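Local atomic coordinates of polyisoprenyl-teichoic acid--peptidoglycan teichoic acid transferase TagV (Bacillus subtilis, PDB entry 6UF3), a protein that belongs to the LytR-CpsA-Psr family of bacterial cell-envelope transferases, built around a mixed beta sheet with helices packed against it. Residues A[30-35]-A[39-44]; A[52-57]-A[73-78]; A[94-99]-A[142-147]; A[104-109]-A[172-177]; A[228-231]-A[236-239]. All coordinates share one frame; numbering follows the deposited sequence.

Contact 1 is the most buried of the five: a hairpin in the middle of the mixed sheet, held by regular backbone bonds with apolar packing on one face. Contact 5 is also an antiparallel hairpin, but it lies at the surface in a separate two-stranded sheet, with aromatic rings on both faces. Contacts 3 and 4 share helix 96-105: the start of this helix packs through two phenylalanines on helix 140-148, whereas the turn just past its end meets an arginine of helix 158-177. Through Ile172, that third helix also touches Met40 and Met42 of contact 1. Contact 2, partly buried, sets a loop turn against helix 72-84 and is carried by carboxylates and one alanine.

Contact 1 (A[30-35]-A[39-44]); sequences VVTLDP and TMKMLS
Strands 25-34 and 39-44 form a beta hairpin in the central mixed sheet, and residues 30-34 pair with 39-43 in antiparallel register, the short strand axes running at 167°. Three hydrogen-bonded pairs, Val30 with Leu43, Thr32 with Lys41 and Asp34 with Thr39, supply six backbone bonds; Val30 N to Leu43 O measures 2.8 Å and Thr39 N to Asp34 O, near the turn, 3.1 Å. On the face of Val31, Leu33, Met40 and Met42 the contact is apolar. Val31 is forked: its CG1 meets Met40 SD at 4.1 Å, while CG2 meets Met42 CE at 4.0 Å, because Met42 bends at its last torsion (chi3 -61°). Leu33 CG lies alongside Met40 CG. The other face is polar toward the turn. There Thr32 OG1 rests 3.3 Å from Lys41 CB, and a water, 2.8 Å from Asp34 OD2 and 2.7 Å from Thr39 OG1, bridges the two side chains. Asp34 OD2 also accepts from Asn37 in the turn. His256 of helix 243-257 bonds both threonine hydroxyls, and Lys41 reaches Asp220 in a salt bridge. The hairpin runs between strands 6-13 and 220-222, with helix 158-177 against Met42 and helix 243-257 over the polar face.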
# COMPACT_ATOMS: atom_id res chain seq x y z
N VAL A 30 -4.50 1.50 0.59
CA VAL A 30 -5.11 2.77 0.98
C VAL A 30 -5.21 2.81 2.50
O VAL A 30 -5.66 1.84 3.12
CB VAL A 30 -6.50 2.93 0.35
CG1 VAL A 30 -7.22 4.13 0.93
CG2 VAL A 30 -6.34 3.09 -1.17
N VAL A 31 -4.77 3.92 3.09
CA VAL A 31 -4.95 4.17 4.52
C VAL A 31 -5.78 5.44 4.66
O VAL A 31 -5.48 6.44 4.00
CB VAL A 31 -3.60 4.30 5.25
CG1 VAL A 31 -3.81 4.71 6.72
CG2 VAL A 31 -2.81 3.01 5.15
N THR A 32 -6.81 5.40 5.49
CA THR A 32 -7.56 6.61 5.83
C THR A 32 -7.27 6.97 7.28
O THR A 32 -7.09 6.09 8.12
CB THR A 32 -9.07 6.46 5.58
OG1 THR A 32 -9.58 5.32 6.29
CG2 THR A 32 -9.35 6.24 4.09
N LEU A 33 -7.17 8.26 7.56
CA LEU A 33 -6.75 8.75 8.86
C LEU A 33 -7.73 9.80 9.36
O LEU A 33 -8.17 10.68 8.60
CB LEU A 33 -5.33 9.35 8.80
CG LEU A 33 -4.17 8.43 8.37
CD1 LEU A 33 -3.95 8.48 6.85
CD2 LEU A 33 -2.89 8.81 9.08
N ASP A 34 -8.10 9.69 10.64
CA ASP A 34 -8.91 10.70 11.32
C ASP A 34 -8.03 11.20 12.46
O ASP A 34 -8.05 10.62 13.57
CB ASP A 34 -10.23 10.12 11.80
CG ASP A 34 -11.14 11.17 12.42
OD1 ASP A 34 -10.75 12.35 12.49
OD2 ASP A 34 -12.26 10.79 12.84
N PRO A 35 -7.21 12.23 12.22
CA PRO A 35 -6.24 12.64 13.25
C PRO A 35 -6.87 13.24 14.49
O PRO A 35 -6.31 13.09 15.59
CB PRO A 35 -5.37 13.68 12.52
CG PRO A 35 -5.48 13.32 11.07
CD PRO A 35 -6.91 12.83 10.91
N THR A 39 -7.43 7.84 14.75
CA THR A 39 -7.84 6.54 14.21
C THR A 39 -7.34 6.37 12.78
O THR A 39 -7.01 7.35 12.09
CB THR A 39 -9.36 6.36 14.24
OG1 THR A 39 -10.00 7.41 13.50
CG2 THR A 39 -9.87 6.38 15.69
N MET A 40 -7.28 5.11 12.35
CA MET A 40 -6.84 4.71 11.01
C MET A 40 -7.65 3.52 10.50
O MET A 40 -8.05 2.64 11.26
CB MET A 40 -5.37 4.26 10.97
CG MET A 40 -4.33 5.33 11.17
SD MET A 40 -2.72 4.67 10.67
CE MET A 40 -1.65 5.69 11.69
N LYS A 41 -7.83 3.47 9.18
CA LYS A 41 -8.36 2.30 8.50
C LYS A 41 -7.42 1.96 7.35
O LYS A 41 -6.70 2.83 6.86
CB LYS A 41 -9.78 2.52 7.99
CG LYS A 41 -10.73 2.94 9.10
CD LYS A 41 -12.20 2.78 8.72
CE LYS A 41 -13.09 3.33 9.80
NZ LYS A 41 -13.02 2.56 11.08
N MET A 42 -7.42 0.68 6.95
CA MET A 42 -6.48 0.21 5.93
C MET A 42 -7.17 -0.80 5.02
O MET A 42 -7.94 -1.64 5.49
CB MET A 42 -5.22 -0.43 6.56
CG MET A 42 -4.19 -0.90 5.50
SD MET A 42 -2.71 -1.68 6.17
CE MET A 42 -2.04 -0.35 7.16
N LEU A 43 -6.86 -0.73 3.72
CA LEU A 43 -7.44 -1.60 2.72
C LEU A 43 -6.42 -1.87 1.63
O LEU A 43 -5.93 -0.91 1.02
CB LEU A 43 -8.69 -0.94 2.14
CG LEU A 43 -9.41 -1.48 0.91
CD1 LEU A 43 -10.25 -2.69 1.29
CD2 LEU A 43 -10.26 -0.38 0.33
N SER A 44 -6.08 -3.14 1.36
CA SER A 44 -5.29 -3.41 0.16
C SER A 44 -6.23 -3.73 -1.00
O SER A 44 -7.34 -4.22 -0.80
CB SER A 44 -4.29 -4.55 0.36
OG SER A 44 -4.92 -5.77 0.71
O HOH W 1 -12.56 8.12 13.79

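Contact 2 (A[52-57]-A[73-78]); sequences QLAGDT and KDETVE
Leu53 begins the approach to helix 72-84, its CB standing 3.6 Å from Glu75 OE2. It opens a type II beta turn that ends at Asp56, whose N closes back on Leu53 O at 3.0 Å. Ala54 carries most of the contact. Its methyl is directed at the helix and sits against Glu78, with CB to CB at 3.6 Å and CB to Glu78 OE1 at 3.5 Å, so both the root and the end of that glutamate lie along it. The carbonyl of Ala54 faces the Glu75 carboxylate: Ala54 O to Glu75 OE2 is 2.7 Å, a separation between two oxygens that would be easiest to explain if the acid carried a proton. Glu75 gets there by a bend at chi2 (65°), which turns its carboxylate toward the loop. Ala54 N bonds to Thr79 OG1, one turn further along the helix from Glu75. Gly55 takes the positive phi (82°) that the third position of a type II turn requires. The turn lies in the loop between strands 50-51 and 62-63; Leu53 touches Thr79 and Ala54 touches Asn82 in helix 72-84, whose Thr76 and Val77 pack on Leu9 of strand 6-13.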
# COMPACT_ATOMS: atom_id res chain seq x y z
N GLN A 52 -12.92 -0.40 -14.06
CA GLN A 52 -12.85 0.56 -15.16
C GLN A 52 -11.74 1.56 -14.86
O GLN A 52 -11.71 2.17 -13.79
CB GLN A 52 -14.18 1.28 -15.35
CG GLN A 52 -14.26 2.09 -16.65
CD GLN A 52 -14.50 1.21 -17.87
OE1 GLN A 52 -15.25 0.24 -17.82
NE2 GLN A 52 -13.87 1.57 -18.98
N LEU A 53 -10.82 1.74 -15.81
CA LEU A 53 -9.77 2.73 -15.61
C LEU A 53 -10.37 4.12 -15.64
O LEU A 53 -11.28 4.40 -16.42
CB LEU A 53 -8.70 2.61 -16.71
CG LEU A 53 -7.93 1.29 -16.71
CD1 LEU A 53 -6.83 1.31 -17.76
CD2 LEU A 53 -7.38 1.00 -15.33
N ALA A 54 -9.85 5.01 -14.79
CA ALA A 54 -10.36 6.37 -14.76
C ALA A 54 -10.25 7.01 -16.13
O ALA A 54 -9.22 6.91 -16.80
CB ALA A 54 -9.60 7.19 -13.73
N GLY A 55 -11.34 7.65 -16.57
CA GLY A 55 -11.35 8.33 -17.85
C GLY A 55 -11.60 7.45 -19.05
O GLY A 55 -11.65 7.97 -20.17
N ASP A 56 -11.76 6.14 -18.86
CA ASP A 56 -11.98 5.22 -19.97
C ASP A 56 -13.48 4.94 -20.07
O ASP A 56 -13.99 3.91 -19.63
CB ASP A 56 -11.18 3.94 -19.77
CG ASP A 56 -11.27 3.01 -20.96
OD1 ASP A 56 -11.70 3.47 -22.03
OD2 ASP A 56 -10.89 1.83 -20.82
N THR A 57 -14.19 5.88 -20.69
CA THR A 57 -15.64 5.79 -20.75
C THR A 57 -16.11 4.78 -21.79
O THR A 57 -17.14 4.12 -21.60
CB THR A 57 -16.24 7.16 -21.04
OG1 THR A 57 -15.72 7.65 -22.28
CG2 THR A 57 -15.90 8.14 -19.93
N LYS A 73 1.19 7.45 -12.05
CA LYS A 73 0.60 7.58 -10.72
C LYS A 73 -0.71 8.35 -10.75
O LYS A 73 -1.61 8.06 -9.96
CB LYS A 73 1.59 8.24 -9.75
CG LYS A 73 1.85 9.71 -10.02
CD LYS A 73 2.63 10.35 -8.89
CE LYS A 73 3.04 11.77 -9.25
NZ LYS A 73 3.73 11.83 -10.58
N ASP A 74 -0.84 9.34 -11.64
CA ASP A 74 -2.09 10.09 -11.74
C ASP A 74 -3.24 9.18 -12.14
O ASP A 74 -4.35 9.27 -11.60
CB ASP A 74 -1.96 11.23 -12.75
CG ASP A 74 -1.01 12.34 -12.30
OD1 ASP A 74 -0.56 12.33 -11.13
OD2 ASP A 74 -0.73 13.23 -13.13
N GLU A 75 -3.00 8.29 -13.11
CA GLU A 75 -4.05 7.36 -13.53
C GLU A 75 -4.37 6.36 -12.42
O GLU A 75 -5.54 6.06 -12.18
CB GLU A 75 -3.64 6.67 -14.83
CG GLU A 75 -4.66 5.71 -15.40
CD GLU A 75 -5.96 6.37 -15.83
OE1 GLU A 75 -5.97 7.58 -16.10
OE2 GLU A 75 -6.98 5.66 -15.91
N THR A 76 -3.35 5.87 -11.71
CA THR A 76 -3.63 4.95 -10.61
C THR A 76 -4.44 5.63 -9.51
O THR A 76 -5.42 5.07 -9.01
CB THR A 76 -2.33 4.39 -10.02
OG1 THR A 76 -1.66 3.63 -11.02
CG2 THR A 76 -2.63 3.47 -8.86
N VAL A 77 -4.04 6.84 -9.11
CA VAL A 77 -4.75 7.58 -8.07
C VAL A 77 -6.21 7.78 -8.47
O VAL A 77 -7.12 7.52 -7.67
CB VAL A 77 -4.07 8.92 -7.78
CG1 VAL A 77 -4.99 9.80 -6.93
CG2 VAL A 77 -2.73 8.70 -7.05
N GLU A 78 -6.45 8.22 -9.69
CA GLU A 78 -7.82 8.49 -10.10
C GLU A 78 -8.63 7.21 -10.23
O GLU A 78 -9.83 7.19 -9.93
CB GLU A 78 -7.83 9.27 -11.41
CG GLU A 78 -9.02 10.19 -11.55
CD GLU A 78 -9.15 10.78 -12.95
OE1 GLU A 78 -8.30 10.49 -13.81
OE2 GLU A 78 -10.12 11.53 -13.18

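Contact 3 (A[94-99]-A[142-147]); sequences VDFDGF and EALAYA
This is an apolar helix-to-helix contact, partly buried, in which Leu144 of helix 140-148 enters between Phe96 and Phe99 in the first turn of helix 96-105. The two branches of Leu144 do different work. CD1 lies over one face of the Phe96 ring, 4.2 Å from its centroid and 28° off the normal, which meets the geometry of a CH-pi contact; CD2 instead sits against the root of the same side chain, 3.9 Å from Phe96 CB. CD1 also touches Phe99 CD2 at 3.9 Å, and so meets both rings. The extended first torsion of Leu144 (chi1 -179°) carries its branches out to them. Phe99 behaves otherwise: it presents an edge to the helix backbone, with CE2 3.6 Å from Leu144 N and Ala143 C close to the plane of the ring. The same Phe99 CE2 lies 4.0 Å from Ala143 CB. The helix start carrying both rings is fixed by an N-cap: Gly98 N donates to Asp95 OD1 at 2.9 Å and a nearly straight 162°. Ile167 of helix 158-177 touches Phe99 and Ala147, adding a third helix. With no hydrogen bond between the two segments, their fit depends on shape and dispersion: one ring is met on its face, the other at its edge.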
# COMPACT_ATOMS: atom_id res chain seq x y z
N VAL A 94 6.84 3.75 -4.29
CA VAL A 94 8.18 3.22 -4.07
C VAL A 94 8.45 2.10 -5.06
O VAL A 94 7.58 1.25 -5.31
CB VAL A 94 8.35 2.78 -2.60
CG1 VAL A 94 7.63 1.46 -2.28
CG2 VAL A 94 9.79 2.75 -2.23
N ASP A 95 9.65 2.11 -5.67
CA ASP A 95 10.08 1.00 -6.50
C ASP A 95 10.94 0.08 -5.62
O ASP A 95 11.02 0.27 -4.40
CB ASP A 95 10.75 1.48 -7.81
CG ASP A 95 12.13 2.08 -7.61
OD1 ASP A 95 12.51 2.37 -6.46
OD2 ASP A 95 12.81 2.27 -8.64
N PHE A 96 11.52 -0.96 -6.22
CA PHE A 96 12.23 -1.97 -5.43
C PHE A 96 13.42 -1.35 -4.71
O PHE A 96 13.64 -1.60 -3.52
CB PHE A 96 12.71 -3.12 -6.31
CG PHE A 96 11.61 -4.04 -6.78
CD1 PHE A 96 10.30 -3.85 -6.38
CD2 PHE A 96 11.91 -5.09 -7.65
CE1 PHE A 96 9.30 -4.69 -6.83
CE2 PHE A 96 10.91 -5.94 -8.10
CZ PHE A 96 9.60 -5.74 -7.68
N ASP A 97 14.22 -0.56 -5.43
CA ASP A 97 15.41 0.04 -4.82
C ASP A 97 15.02 1.02 -3.72
O ASP A 97 15.61 1.03 -2.63
CB ASP A 97 16.25 0.75 -5.89
CG ASP A 97 17.56 1.28 -5.33
OD1 ASP A 97 17.63 2.51 -5.07
OD2 ASP A 97 18.50 0.48 -5.14
N GLY A 98 14.02 1.86 -3.99
CA GLY A 98 13.57 2.80 -2.98
C GLY A 98 13.02 2.10 -1.75
O GLY A 98 13.24 2.54 -0.62
N PHE A 99 12.33 0.98 -1.96
CA PHE A 99 11.75 0.25 -0.84
C PHE A 99 12.85 -0.31 0.05
O PHE A 99 12.78 -0.21 1.29
CB PHE A 99 10.85 -0.87 -1.35
CG PHE A 99 10.37 -1.80 -0.27
CD1 PHE A 99 9.30 -1.44 0.55
CD2 PHE A 99 10.98 -3.03 -0.06
CE1 PHE A 99 8.87 -2.28 1.55
CE2 PHE A 99 10.55 -3.87 0.94
CZ PHE A 99 9.49 -3.50 1.75
N GLU A 142 16.00 -8.52 2.40
CA GLU A 142 15.13 -9.57 2.92
C GLU A 142 13.67 -9.14 2.90
O GLU A 142 12.79 -9.95 2.58
CB GLU A 142 15.58 -9.95 4.34
CG GLU A 142 16.97 -10.56 4.38
CD GLU A 142 17.55 -10.62 5.78
OE1 GLU A 142 18.47 -11.43 5.99
OE2 GLU A 142 17.09 -9.86 6.66
N ALA A 143 13.39 -7.88 3.24
CA ALA A 143 12.01 -7.42 3.27
C ALA A 143 11.41 -7.38 1.87
O ALA A 143 10.23 -7.70 1.69
CB ALA A 143 11.93 -6.04 3.94
N LEU A 144 12.22 -7.02 0.87
CA LEU A 144 11.77 -7.06 -0.52
C LEU A 144 11.44 -8.49 -0.94
O LEU A 144 10.39 -8.75 -1.54
CB LEU A 144 12.82 -6.46 -1.44
CG LEU A 144 12.42 -6.43 -2.92
CD1 LEU A 144 11.20 -5.55 -3.09
CD2 LEU A 144 13.57 -5.96 -3.82
N ALA A 145 12.35 -9.43 -0.65
CA ALA A 145 12.09 -10.82 -1.00
C ALA A 145 10.84 -11.34 -0.30
O ALA A 145 10.06 -12.11 -0.88
CB ALA A 145 13.30 -11.70 -0.67
N TYR A 146 10.64 -10.94 0.96
CA TYR A 146 9.44 -11.29 1.70
C TYR A 146 8.19 -10.77 1.00
O TYR A 146 7.19 -11.49 0.88
CB TYR A 146 9.55 -10.73 3.12
CG TYR A 146 8.49 -11.19 4.09
CD1 TYR A 146 8.52 -12.48 4.62
CD2 TYR A 146 7.46 -10.34 4.49
CE1 TYR A 146 7.56 -12.90 5.52
CE2 TYR A 146 6.49 -10.76 5.39
CZ TYR A 146 6.55 -12.04 5.90
OH TYR A 146 5.60 -12.48 6.79
N ALA A 147 8.23 -9.52 0.54
CA ALA A 147 7.07 -8.92 -0.12
C ALA A 147 6.80 -9.55 -1.47
O ALA A 147 5.64 -9.59 -1.90
CB ALA A 147 7.28 -7.41 -0.30

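Contact 4 (A[104-109]-A[172-177]); sequences NEVGGI and IDRMSS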
# COMPACT_ATOMS: atom_id res chain seq x y z
N ASN A 104 16.14 -0.09 5.03
CA ASN A 104 17.48 -0.03 5.59
C ASN A 104 17.68 1.23 6.43
O ASN A 104 18.39 1.19 7.44
CB ASN A 104 18.52 -0.12 4.48
CG ASN A 104 18.73 -1.54 4.00
OD1 ASN A 104 18.55 -2.50 4.76
ND2 ASN A 104 19.10 -1.69 2.73
N GLU A 105 17.03 2.33 6.05
CA GLU A 105 17.22 3.58 6.78
C GLU A 105 16.57 3.53 8.17
O GLU A 105 17.07 4.17 9.10
CB GLU A 105 16.65 4.76 5.99
CG GLU A 105 17.47 5.17 4.77
CD GLU A 105 18.79 5.85 5.12
OE1 GLU A 105 19.09 6.02 6.32
OE2 GLU A 105 19.53 6.21 4.18
N VAL A 106 15.48 2.78 8.32
CA VAL A 106 14.90 2.59 9.65
C VAL A 106 15.55 1.43 10.40
O VAL A 106 15.12 1.11 11.51
CB VAL A 106 13.37 2.40 9.58
CG1 VAL A 106 12.72 3.56 8.86
CG2 VAL A 106 13.02 1.08 8.92
N GLY A 107 16.57 0.80 9.83
CA GLY A 107 17.29 -0.25 10.53
C GLY A 107 16.63 -1.61 10.50
O GLY A 107 16.81 -2.40 11.43
N GLY A 108 15.88 -1.92 9.44
CA GLY A 108 15.18 -3.18 9.33
C GLY A 108 13.79 -3.12 9.94
O GLY A 108 13.39 -2.15 10.59
N ILE A 109 13.04 -4.21 9.74
CA ILE A 109 11.64 -4.25 10.14
C ILE A 109 11.31 -5.60 10.76
O ILE A 109 11.85 -6.63 10.38
CB ILE A 109 10.74 -3.94 8.90
CG1 ILE A 109 9.49 -3.21 9.33
CG2 ILE A 109 10.46 -5.20 8.06
CD1 ILE A 109 9.75 -1.89 10.01
N ILE A 172 4.35 1.44 10.50
CA ILE A 172 3.50 2.27 11.34
C ILE A 172 3.85 2.10 12.80
O ILE A 172 3.91 3.07 13.57
CB ILE A 172 2.01 1.95 11.07
CG1 ILE A 172 1.61 2.41 9.67
CG2 ILE A 172 1.12 2.59 12.14
CD1 ILE A 172 0.27 1.90 9.20
N ASP A 173 4.08 0.85 13.23
CA ASP A 173 4.41 0.60 14.63
C ASP A 173 5.75 1.22 14.99
O ASP A 173 5.91 1.80 16.07
CB ASP A 173 4.42 -0.90 14.91
CG ASP A 173 3.02 -1.48 14.96
OD1 ASP A 173 2.11 -0.69 15.25
OD2 ASP A 173 2.84 -2.69 14.70
N ARG A 174 6.72 1.13 14.08
CA ARG A 174 8.02 1.73 14.34
C ARG A 174 7.90 3.24 14.50
O ARG A 174 8.41 3.81 15.46
CB ARG A 174 9.00 1.39 13.22
CG ARG A 174 10.26 2.20 13.33
CD ARG A 174 11.13 1.61 14.42
NE ARG A 174 11.56 0.28 14.04
CZ ARG A 174 12.53 0.04 13.16
NH1 ARG A 174 12.87 -1.20 12.85
NH2 ARG A 174 13.17 1.06 12.60
N MET A 175 7.21 3.90 13.57
CA MET A 175 7.05 5.34 13.70
C MET A 175 6.24 5.71 14.94
O MET A 175 6.57 6.68 15.62
CB MET A 175 6.43 5.94 12.43
CG MET A 175 4.90 6.06 12.44
SD MET A 175 4.22 7.18 11.19
CE MET A 175 2.68 7.64 11.96
N SER A 176 5.22 4.92 15.27
CA SER A 176 4.37 5.28 16.40
C SER A 176 5.10 5.12 17.72
O SER A 176 4.79 5.84 18.68
CB SER A 176 3.10 4.43 16.41
OG SER A 176 2.31 4.70 15.27
N SER A 177 6.04 4.20 17.80
CA SER A 177 6.72 3.94 19.06
C SER A 177 7.96 4.81 19.26
O SER A 177 8.48 4.87 20.38
CB SER A 177 7.10 2.47 19.17
OG SER A 177 8.02 2.09 18.16
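Arg174, on the last turns of helix 158-177, extends its guanidinium to the backbone just past the end of helix 96-105. NH1 approaches Gly108 O at 2.5 Å, yet the N-H...O angle of 125° makes this a weak hydrogen bond. The modelled approach of NH2 to Val106 O is too close to be trusted and marks the position of the group's end as doubtful; as modelled, both carbonyl oxygens lie near its plane, at the edge. Ile109 CD1 comes over one face, 4.3 Å from Arg174 NH1. Leaving the helix with CG anti to the backbone N (chi1 170°), the arginine chain then folds at chi2 and chi3 before the guanidinium arrives. The turn it meets follows a Schellman motif at the end of helix 96-105: Gly107 takes a positive phi of 81° as the chain leaves the helix, and Gly107 N bonds back to Asn104 O at 3.0 Å. Gly108 also has positive phi, in a backbone conformation that favours glycine. Further out, His137 bonds Gly107 O, and Ile109 enters strand 109-113, sharing backbone bonds with Leu138 and packing on Ala170 and Leu171.

Contact 5 (A[228-231]-A[236-239]); sequences DLYL and TYYF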
# COMPACT_ATOMS: atom_id res chain seq x y z
N ASP A 228 -12.63 -15.25 -7.86
CA ASP A 228 -11.76 -15.53 -8.99
C ASP A 228 -12.60 -15.64 -10.26
O ASP A 228 -13.69 -16.22 -10.26
CB ASP A 228 -10.98 -16.83 -8.75
CG ASP A 228 -9.96 -16.71 -7.62
OD1 ASP A 228 -9.66 -15.57 -7.19
OD2 ASP A 228 -9.46 -17.75 -7.16
N LEU A 229 -12.11 -15.05 -11.35
CA LEU A 229 -12.85 -15.01 -12.59
C LEU A 229 -11.87 -15.24 -13.73
O LEU A 229 -10.81 -14.63 -13.76
CB LEU A 229 -13.57 -13.66 -12.75
CG LEU A 229 -14.23 -13.39 -14.11
CD1 LEU A 229 -15.42 -14.34 -14.30
CD2 LEU A 229 -14.68 -11.95 -14.21
N TYR A 230 -12.20 -16.15 -14.64
CA TYR A 230 -11.30 -16.47 -15.74
C TYR A 230 -12.00 -16.11 -17.04
O TYR A 230 -12.97 -16.77 -17.42
CB TYR A 230 -10.89 -17.94 -15.70
CG TYR A 230 -10.10 -18.29 -14.46
CD1 TYR A 230 -10.74 -18.67 -13.29
CD2 TYR A 230 -8.71 -18.21 -14.46
CE1 TYR A 230 -10.02 -18.97 -12.15
CE2 TYR A 230 -7.98 -18.51 -13.31
CZ TYR A 230 -8.65 -18.90 -12.16
OH TYR A 230 -7.93 -19.20 -11.03
N LEU A 231 -11.50 -15.08 -17.72
CA LEU A 231 -12.16 -14.56 -18.91
C LEU A 231 -11.40 -14.98 -20.16
O LEU A 231 -10.16 -15.02 -20.17
CB LEU A 231 -12.27 -13.03 -18.86
CG LEU A 231 -13.23 -12.52 -17.77
CD1 LEU A 231 -13.38 -11.01 -17.84
CD2 LEU A 231 -14.60 -13.20 -17.94
N THR A 236 -7.75 -15.79 -18.71
CA THR A 236 -7.13 -14.64 -18.07
C THR A 236 -7.72 -14.46 -16.68
O THR A 236 -8.94 -14.37 -16.52
CB THR A 236 -7.36 -13.38 -18.90
OG1 THR A 236 -7.01 -13.63 -20.27
CG2 THR A 236 -6.52 -12.22 -18.36
N TYR A 237 -6.86 -14.41 -15.66
CA TYR A 237 -7.34 -14.32 -14.29
C TYR A 237 -7.67 -12.89 -13.91
O TYR A 237 -6.84 -11.98 -14.09
CB TYR A 237 -6.32 -14.89 -13.30
CG TYR A 237 -6.73 -14.63 -11.86
CD1 TYR A 237 -7.64 -15.46 -11.23
CD2 TYR A 237 -6.22 -13.55 -11.15
CE1 TYR A 237 -8.04 -15.24 -9.94
CE2 TYR A 237 -6.62 -13.30 -9.84
CZ TYR A 237 -7.54 -14.16 -9.24
OH TYR A 237 -7.95 -13.94 -7.94
N TYR A 238 -8.85 -12.69 -13.35
CA TYR A 238 -9.26 -11.44 -12.73
C TYR A 238 -9.80 -11.71 -11.33
O TYR A 238 -10.31 -12.79 -11.04
CB TYR A 238 -10.35 -10.74 -13.53
CG TYR A 238 -9.91 -10.24 -14.87
CD1 TYR A 238 -9.96 -11.06 -15.99
CD2 TYR A 238 -9.45 -8.94 -15.02
CE1 TYR A 238 -9.57 -10.60 -17.23
CE2 TYR A 238 -9.05 -8.47 -16.25
CZ TYR A 238 -9.11 -9.30 -17.35
OH TYR A 238 -8.70 -8.83 -18.57
N PHE A 239 -9.70 -10.70 -10.48
CA PHE A 239 -10.41 -10.71 -9.20
C PHE A 239 -11.63 -9.81 -9.34
O PHE A 239 -11.49 -8.59 -9.46
CB PHE A 239 -9.51 -10.24 -8.06
CG PHE A 239 -10.15 -10.36 -6.71
CD1 PHE A 239 -10.49 -11.60 -6.20
CD2 PHE A 239 -10.39 -9.24 -5.93
CE1 PHE A 239 -11.07 -11.73 -4.95
CE2 PHE A 239 -10.97 -9.36 -4.66
CZ PHE A 239 -11.30 -10.60 -4.18
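Tyr237 turns one ring edge to two neighbours of the facing strand. That edge is directed toward the face of Tyr230, with Tyr237 CD1 3.7 Å from Tyr230 CZ, in an offset edge-to-face pair with planes at 61° and centroids 5.5 Å apart. Further along the same edge, Tyr237 OH donates to Asp228 OD1; at 2.5 Å this bond is very short, so its exact length deserves caution. The aspartate comes in close to the tyrosine ring plane, but its carboxylate is rotated 73° against that plane. A chi1 of 172° swings the Tyr237 ring across the strand pair to both partners. These side chains share one face of a two-stranded hairpin, 226-231 with 236-241, joined by a four-residue loop. Its backbone ladder is regular: Leu229 and Tyr238 exchange two bonds, Tyr238 N to Leu229 O being 2.8 Å, and Leu231 N meets Thr236 O at 2.9 Å. Thr236 returns its own N to Leu231 O, with its OG1 adding a weak bond at 3.4 Å. On the opposite face Leu231 crosses Tyr238 at about a right angle, CD1 coming 3.9 Å from Tyr238 CE1. Arg50 of strand 50-51 touches Leu229, Leu231 and Tyr238 there, and Phe239 makes backbone bonds with Asp48 and Arg50.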